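Local coordinates for protein cGAS/DncV-like nucleotidyltransferase in E. coli homolog (Rhodothermus marinus SG0.5JP17-172, PDB 6E0L) that makes the cyclic dinucleotide 3',3'-cUAMP from UTP and ATP, a second messenger of the CBASS defence against bacteriophage, at residues N68-N73 with V132-R137. Residues are numbered along the deposited sequence; the frame is centred on the assembly and turned at random.
Sequences NSVFMN and VCIQYR
Arg137 reaches across to Phe71 and lays its guanidinium flat on the ring. Arg137 CB lies 4.0 Å from Met72 O. CG and then CD pass close to Phe71 CD2, and CD makes a CH-pi contact over the face. The chain is extended from CG to NE (chi3 -175°), and this carries the head over the ring. There Arg137 CZ stands 3.6 Å from the centroid of the Phe71 ring in a cation-pi stack, the planes 1° apart. NE sits above Phe71 CG, NH1 near Phe71 CZ, and NH2 near Phe71 CD1 and CE1. NE also donates an almost straight hydrogen bond to Gln135 OE1, 2.9 Å away in the guanidinium plane, which fixes the turn of the head. These side chains share one face of the nucleotidyltransferase domain's mixed sheet. Strand 71-73 pairs with strand 127-138 in parallel, Met72 beside Tyr136 and Asn73 beside Arg137, the directions splayed by 38°. Met72 N hydrogen-bonds to Gln135 O, and Arg137 N to Met72 O at 2.9 Å. On the other face Met72 CG packs against Ile134 CG2. Gln135 NE2 donates to Asn68 OD1 at 2.8 Å, from above that carbonyl's plane. Asn68 OD1 also accepts from Gln66 NE2.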
ATOM      1  N   ASN A  68      18.331   2.932  -7.056  1.00 17.57           N
ATOM      2  CA  ASN A  68      18.062   3.529  -8.354  1.00 18.40           C
ATOM      3  C   ASN A  68      19.291   3.583  -9.250  1.00 19.19           C
ATOM      4  O   ASN A  68      19.180   4.016 -10.401  1.00 19.28           O
ATOM      5  CB  ASN A  68      17.479   4.940  -8.197  1.00 18.38           C
ATOM      6  CG  ASN A  68      16.060   4.919  -7.657  1.00 18.65           C
ATOM      7  OD1 ASN A  68      15.201   4.166  -8.141  1.00 17.80           O
ATOM      8  ND2 ASN A  68      15.806   5.727  -6.647  1.00 18.97           N
ATOM      9  N   SER A  69      20.446   3.113  -8.786  1.00 20.26           N
ATOM     10  CA  SER A  69      21.620   3.127  -9.644  1.00 20.60           C
ATOM     11  C   SER A  69      21.522   2.007 -10.667  1.00 22.32           C
ATOM     12  O   SER A  69      22.236   2.019 -11.679  1.00 21.12           O
ATOM     13  CB  SER A  69      22.916   3.016  -8.841  1.00 19.72           C
ATOM     14  OG  SER A  69      22.945   1.817  -8.098  1.00 18.95           O
ATOM     15  N   VAL A  70      20.661   1.024 -10.421  1.00 23.60           N
ATOM     16  CA  VAL A  70      20.441  -0.017 -11.409  1.00 25.78           C
ATOM     17  C   VAL A  70      18.938  -0.239 -11.461  1.00 25.18           C
ATOM     18  O   VAL A  70      18.194   0.176 -10.566  1.00 23.58           O
ATOM     19  CB  VAL A  70      21.157  -1.339 -11.034  1.00 28.11           C
ATOM     20  CG1 VAL A  70      22.662  -1.116 -10.874  1.00 29.74           C
ATOM     21  CG2 VAL A  70      20.572  -1.926  -9.793  1.00 29.09           C
ATOM     22  N   PHE A  71      18.488  -0.906 -12.519  1.00 23.90           N
ATOM     23  CA  PHE A  71      17.062  -1.133 -12.656  1.00 23.90           C
ATOM     24  C   PHE A  71      16.835  -2.459 -13.349  1.00 22.13           C
ATOM     25  O   PHE A  71      17.603  -2.849 -14.227  1.00 22.45           O
ATOM     26  CB  PHE A  71      16.343  -0.028 -13.441  1.00 22.81           C
ATOM     27  CG  PHE A  71      16.962   0.269 -14.778  1.00 23.07           C
ATOM     28  CD1 PHE A  71      18.049   1.120 -14.898  1.00 23.03           C
ATOM     29  CD2 PHE A  71      16.445  -0.325 -15.922  1.00 22.94           C
ATOM     30  CE1 PHE A  71      18.616   1.374 -16.133  1.00 23.64           C
ATOM     31  CE2 PHE A  71      17.006  -0.072 -17.161  1.00 24.15           C
ATOM     32  CZ  PHE A  71      18.095   0.781 -17.264  1.00 24.34           C
ATOM     33  N   MET A  72      15.833  -3.174 -12.884  1.00 22.33           N
ATOM     34  CA  MET A  72      15.239  -4.308 -13.566  1.00 22.37           C
ATOM     35  C   MET A  72      14.156  -3.772 -14.505  1.00 20.11           C
ATOM     36  O   MET A  72      13.794  -2.597 -14.453  1.00 19.30           O
ATOM     37  CB  MET A  72      14.746  -5.313 -12.541  1.00 25.67           C
ATOM     38  CG  MET A  72      15.901  -5.640 -11.607  1.00 27.90           C
ATOM     39  SD  MET A  72      15.633  -6.944 -10.438  1.00 30.27           S
ATOM     40  CE  MET A  72      14.921  -8.192 -11.513  1.00 29.91           C
ATOM     41  N   ASN A  73      13.670  -4.611 -15.408  1.00 17.94           N
ATOM     42  CA  ASN A  73      12.832  -4.137 -16.508  1.00 17.55           C
ATOM     43  C   ASN A  73      12.184  -5.333 -17.197  1.00 17.15           C
ATOM     44  O   ASN A  73      12.422  -6.492 -16.842  1.00 16.23           O
ATOM     45  CB  ASN A  73      13.655  -3.325 -17.504  1.00 17.36           C
ATOM     46  CG  ASN A  73      14.815  -4.111 -18.030  1.00 17.91           C
ATOM     47  OD1 ASN A  73      14.632  -4.996 -18.860  1.00 17.30           O
ATOM     48  ND2 ASN A  73      16.037  -3.769 -17.582  1.00 17.77           N
ATOM     49  N   VAL A 132      13.084  -3.934   0.676  1.00 18.08           N
ATOM     50  CA  VAL A 132      14.327  -3.722  -0.056  1.00 16.54           C
ATOM     51  C   VAL A 132      14.040  -4.048  -1.514  1.00 16.02           C
ATOM     52  O   VAL A 132      13.680  -5.179  -1.852  1.00 16.40           O
ATOM     53  CB  VAL A 132      15.454  -4.611   0.496  1.00 17.46           C
ATOM     54  CG1 VAL A 132      16.724  -4.454  -0.335  1.00 16.67           C
ATOM     55  CG2 VAL A 132      15.723  -4.296   1.965  1.00 17.33           C
ATOM     56  N   CYS A 133      14.241  -3.082  -2.393  1.00 16.38           N
ATOM     57  CA  CYS A 133      13.762  -3.282  -3.744  1.00 16.44           C
ATOM     58  C   CYS A 133      14.696  -2.570  -4.693  1.00 16.91           C
ATOM     59  O   CYS A 133      15.460  -1.686  -4.296  1.00 16.04           O
ATOM     60  CB  CYS A 133      12.317  -2.788  -3.914  1.00 15.65           C
ATOM     61  SG  CYS A 133      12.074  -1.031  -3.520  1.00 16.04           S
ATOM     62  N   ILE A 134      14.555  -2.904  -5.972  1.00 17.16           N
ATOM     63  CA  ILE A 134      15.316  -2.263  -7.030  1.00 19.28           C
ATOM     64  C   ILE A 134      14.329  -1.560  -7.944  1.00 17.38           C
ATOM     65  O   ILE A 134      13.227  -2.062  -8.175  1.00 16.09           O
ATOM     66  CB  ILE A 134      16.086  -3.341  -7.838  1.00 22.17           C
ATOM     67  CG1 ILE A 134      17.144  -4.065  -6.992  1.00 24.56           C
ATOM     68  CG2 ILE A 134      16.784  -2.738  -9.046  1.00 23.41           C
ATOM     69  CD1 ILE A 134      18.247  -3.229  -6.530  1.00 27.47           C
ATOM     70  N   GLN A 135      14.731  -0.408  -8.473  1.00 17.51           N
ATOM     71  CA  GLN A 135      13.897   0.285  -9.442  1.00 18.76           C
ATOM     72  C   GLN A 135      13.490  -0.684 -10.546  1.00 17.90           C
ATOM     73  O   GLN A 135      14.296  -1.504 -10.988  1.00 18.15           O
ATOM     74  CB  GLN A 135      14.663   1.459 -10.051  1.00 21.13           C
ATOM     75  CG  GLN A 135      13.856   2.259 -11.044  1.00 23.38           C
ATOM     76  CD  GLN A 135      14.685   3.325 -11.711  1.00 25.92           C
ATOM     77  OE1 GLN A 135      14.820   3.347 -12.933  1.00 27.14           O
ATOM     78  NE2 GLN A 135      15.253   4.215 -10.911  1.00 28.09           N
ATOM     79  N   TYR A 136      12.220  -0.638 -10.930  1.00 18.43           N
ATOM     80  CA  TYR A 136      11.668  -1.423 -12.031  1.00 17.94           C
ATOM     81  C   TYR A 136      11.126  -0.500 -13.112  1.00 18.79           C
ATOM     82  O   TYR A 136      10.396   0.449 -12.813  1.00 18.55           O
ATOM     83  CB  TYR A 136      10.584  -2.407 -11.555  1.00 17.62           C
ATOM     84  CG  TYR A 136      10.027  -3.247 -12.693  1.00 17.99           C
ATOM     85  CD1 TYR A 136      10.654  -4.413 -13.115  1.00 17.92           C
ATOM     86  CD2 TYR A 136       8.833  -2.894 -13.311  1.00 18.95           C
ATOM     87  CE1 TYR A 136      10.137  -5.158 -14.159  1.00 18.17           C
ATOM     88  CE2 TYR A 136       8.314  -3.636 -14.341  1.00 19.36           C
ATOM     89  CZ  TYR A 136       8.963  -4.772 -14.756  1.00 19.04           C
ATOM     90  OH  TYR A 136       8.450  -5.522 -15.791  1.00 19.23           O
ATOM     91  N   ARG A 137      11.501  -0.765 -14.366  1.00 18.92           N
ATOM     92  CA  ARG A 137      11.014   0.006 -15.500  1.00 19.12           C
ATOM     93  C   ARG A 137      10.127  -0.886 -16.345  1.00 18.89           C
ATOM     94  O   ARG A 137      10.599  -1.879 -16.910  1.00 18.39           O
ATOM     95  CB  ARG A 137      12.159   0.547 -16.342  1.00 19.67           C
ATOM     96  CG  ARG A 137      13.015   1.534 -15.601  1.00 19.76           C
ATOM     97  CD  ARG A 137      13.997   2.150 -16.518  1.00 19.73           C
ATOM     98  NE  ARG A 137      14.911   3.021 -15.799  1.00 20.42           N
ATOM     99  CZ  ARG A 137      15.864   3.715 -16.396  1.00 22.11           C
ATOM    100  NH1 ARG A 137      16.004   3.620 -17.715  1.00 23.31           N
ATOM    101  NH2 ARG A 137      16.669   4.483 -15.683  1.00 21.42           N
TER